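Local coordinates for Lin2722 protein (Listeria innocua, PDB 3DS8) that is of unknown function but belongs to the alpha/beta-hydrolase clan and is probably a serine hydrolase of that fold, at residues Tyr110-Tyr115 with Pro122-Leu127. Sequence-based numbering, arbitrary orientation.
Sequences YYAEDY and PTLRKL. With SO4 (sulfate ion), chain F.
Ala-112 rests its methyl group against two leucines of the strand: CB lies 3.9 Å from CD2 of Leu-124 and 4.1 Å from CD1 of Leu-127. Next to it, the aromatic edge of Tyr-111 runs past Leu-124, with CD2 at 4.3 Å from the leucine CB. The Tyr-111 ring, its CG anti to the backbone N (chi1 -174°), reaches from the helix to Pro-122, the residue just before the strand, and its hydroxyl donates to that carbonyl. The bond from Tyr-111 OH to Pro-122 O is 2.8 Å long and lands on a lone pair in the carbonyl plane, with a C=O...donor angle of 143°. The acceptor also lies in the plane of the ring, at its edge. A water makes a weak bridge from Tyr-111 O to Leu-124 N, 3.4 Å from each. On the far side of the strand from the helix, Lys-126 NZ donates a hydrogen bond of 3.2 Å to O3 of a sulfate, probably from the crystallisation liquor, and forms a salt bridge with Glu-173. The contact joins helix and second strand of the beta-alpha-beta unit 95-101, 103-114, 123-130; Met-96 touches both Tyr-111 and Leu-124, while Met-84 of helix 73-91 packs against Tyr-111.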
loop_
_atom_site.group_PDB
_atom_site.type_symbol
_atom_site.label_atom_id
_atom_site.label_comp_id
_atom_site.label_asym_id
_atom_site.label_seq_id
_atom_site.Cartn_x
_atom_site.Cartn_y
_atom_site.Cartn_z
ATOM N N TYR A 110 -2.741 2.334 8.157
ATOM C CA TYR A 110 -3.497 2.119 9.393
ATOM C C TYR A 110 -3.365 0.675 9.885
ATOM O O TYR A 110 -3.183 0.428 11.064
ATOM C CB TYR A 110 -4.989 2.430 9.186
ATOM C CG TYR A 110 -5.311 3.873 9.296
ATOM C CD1 TYR A 110 -5.335 4.493 10.534
ATOM C CD2 TYR A 110 -5.609 4.633 8.168
ATOM C CE1 TYR A 110 -5.643 5.843 10.638
ATOM C CE2 TYR A 110 -5.927 5.981 8.269
ATOM C CZ TYR A 110 -5.929 6.577 9.492
ATOM O OH TYR A 110 -6.261 7.924 9.659
ATOM N N TYR A 111 -3.469 -0.301 8.979
ATOM C CA TYR A 111 -3.328 -1.730 9.389
ATOM C C TYR A 111 -1.942 -2.002 9.998
ATOM O O TYR A 111 -1.797 -2.669 11.010
ATOM C CB TYR A 111 -3.564 -2.596 8.152
ATOM C CG TYR A 111 -3.595 -4.097 8.385
ATOM C CD1 TYR A 111 -4.796 -4.775 8.558
ATOM C CD2 TYR A 111 -2.404 -4.835 8.388
ATOM C CE1 TYR A 111 -4.792 -6.176 8.738
ATOM C CE2 TYR A 111 -2.377 -6.221 8.570
ATOM C CZ TYR A 111 -3.566 -6.881 8.739
ATOM O OH TYR A 111 -3.500 -8.238 8.875
ATOM N N ALA A 112 -0.911 -1.437 9.386
ATOM C CA ALA A 112 0.442 -1.585 9.858
ATOM C C ALA A 112 0.629 -0.996 11.242
ATOM O O ALA A 112 1.376 -1.569 12.080
ATOM C CB ALA A 112 1.400 -0.910 8.873
ATOM N N GLU A 113 -0.002 0.149 11.485
ATOM C CA GLU A 113 0.112 0.795 12.789
ATOM C C GLU A 113 -0.778 0.217 13.865
ATOM O O GLU A 113 -0.410 0.284 15.053
ATOM C CB GLU A 113 -0.078 2.322 12.691
ATOM C CG GLU A 113 1.091 2.996 11.979
ATOM C CD GLU A 113 1.103 4.480 12.105
ATOM O OE1 GLU A 113 0.037 5.052 12.441
ATOM O OE2 GLU A 113 2.200 5.086 11.897
ATOM N N ASP A 114 -1.926 -0.354 13.497
ATOM C CA ASP A 114 -2.941 -0.675 14.461
ATOM C C ASP A 114 -2.925 -2.138 14.850
ATOM O O ASP A 114 -3.408 -2.471 15.914
ATOM C CB ASP A 114 -4.330 -0.315 13.931
ATOM C CG ASP A 114 -4.575 1.178 13.859
ATOM O OD1 ASP A 114 -3.752 1.979 14.381
ATOM O OD2 ASP A 114 -5.583 1.559 13.233
ATOM N N TYR A 115 -2.401 -3.011 14.001
ATOM C CA TYR A 115 -2.462 -4.474 14.263
ATOM C C TYR A 115 -1.147 -5.250 14.222
ATOM O O TYR A 115 -1.172 -6.469 14.176
ATOM C CB TYR A 115 -3.441 -5.135 13.285
ATOM C CG TYR A 115 -4.750 -4.398 13.236
ATOM C CD1 TYR A 115 -5.517 -4.233 14.371
ATOM C CD2 TYR A 115 -5.166 -3.769 12.060
ATOM C CE1 TYR A 115 -6.704 -3.507 14.323
ATOM C CE2 TYR A 115 -6.319 -3.067 11.993
ATOM C CZ TYR A 115 -7.101 -2.925 13.099
ATOM O OH TYR A 115 -8.275 -2.207 13.015
ATOM N N PRO A 122 -2.583 -11.731 9.802
ATOM C CA PRO A 122 -1.199 -11.786 9.332
ATOM C C PRO A 122 -0.468 -10.460 9.564
ATOM O O PRO A 122 -1.045 -9.376 9.426
ATOM C CB PRO A 122 -1.346 -12.118 7.863
ATOM C CG PRO A 122 -2.769 -12.639 7.716
ATOM C CD PRO A 122 -3.516 -11.823 8.671
ATOM N N THR A 123 0.798 -10.540 9.914
ATOM C CA THR A 123 1.581 -9.333 10.125
ATOM C C THR A 123 1.942 -8.788 8.727
ATOM O O THR A 123 2.378 -9.555 7.868
ATOM C CB THR A 123 2.905 -9.620 10.840
ATOM O OG1 THR A 123 3.654 -10.542 10.063
ATOM C CG2 THR A 123 2.706 -10.233 12.143
ATOM N N LEU A 124 1.771 -7.491 8.505
ATOM C CA LEU A 124 2.188 -6.880 7.224
ATOM C C LEU A 124 3.714 -6.810 7.207
ATOM O O LEU A 124 4.339 -6.392 8.169
ATOM C CB LEU A 124 1.606 -5.479 7.074
ATOM C CG LEU A 124 1.614 -4.807 5.734
ATOM C CD1 LEU A 124 0.874 -5.623 4.664
ATOM C CD2 LEU A 124 0.967 -3.396 5.921
ATOM N N ARG A 125 4.299 -7.289 6.132
ATOM C CA ARG A 125 5.724 -7.309 5.948
ATOM C C ARG A 125 6.140 -6.200 4.958
ATOM O O ARG A 125 6.737 -5.205 5.354
ATOM C CB ARG A 125 6.182 -8.686 5.486
ATOM C CG ARG A 125 7.701 -8.782 5.296
ATOM C CD ARG A 125 8.149 -10.085 4.683
ATOM N NE ARG A 125 7.707 -10.265 3.307
ATOM C CZ ARG A 125 8.253 -11.145 2.474
ATOM N NH1 ARG A 125 9.256 -11.930 2.878
ATOM N NH2 ARG A 125 7.820 -11.231 1.244
ATOM N N LYS A 126 5.824 -6.369 3.685
ATOM C CA LYS A 126 6.103 -5.325 2.677
ATOM C C LYS A 126 4.823 -4.559 2.414
ATOM O O LYS A 126 3.759 -5.167 2.276
ATOM C CB LYS A 126 6.584 -5.930 1.392
ATOM C CG LYS A 126 7.943 -6.638 1.531
ATOM C CD LYS A 126 8.259 -7.406 0.295
ATOM C CE LYS A 126 9.537 -8.145 0.381
ATOM N NZ LYS A 126 10.756 -7.336 0.199
ATOM N N LEU A 127 4.919 -3.246 2.334
ATOM C CA LEU A 127 3.795 -2.343 2.113
ATOM C C LEU A 127 4.176 -1.422 0.962
ATOM O O LEU A 127 5.116 -0.643 1.081
ATOM C CB LEU A 127 3.511 -1.487 3.347
ATOM C CG LEU A 127 2.228 -0.661 3.447
ATOM C CD1 LEU A 127 2.137 -0.068 4.897
ATOM C CD2 LEU A 127 2.137 0.413 2.347
HETATM S S SO4 F . 12.736 -9.228 3.237
HETATM O O1 SO4 F . 13.272 -10.430 3.901
HETATM O O2 SO4 F . 13.821 -8.203 3.328
HETATM O O3 SO4 F . 12.355 -9.518 1.835
HETATM O O4 SO4 F . 11.447 -8.827 3.859
HETATM O O HOH W 1 0.301 -5.304 10.580
#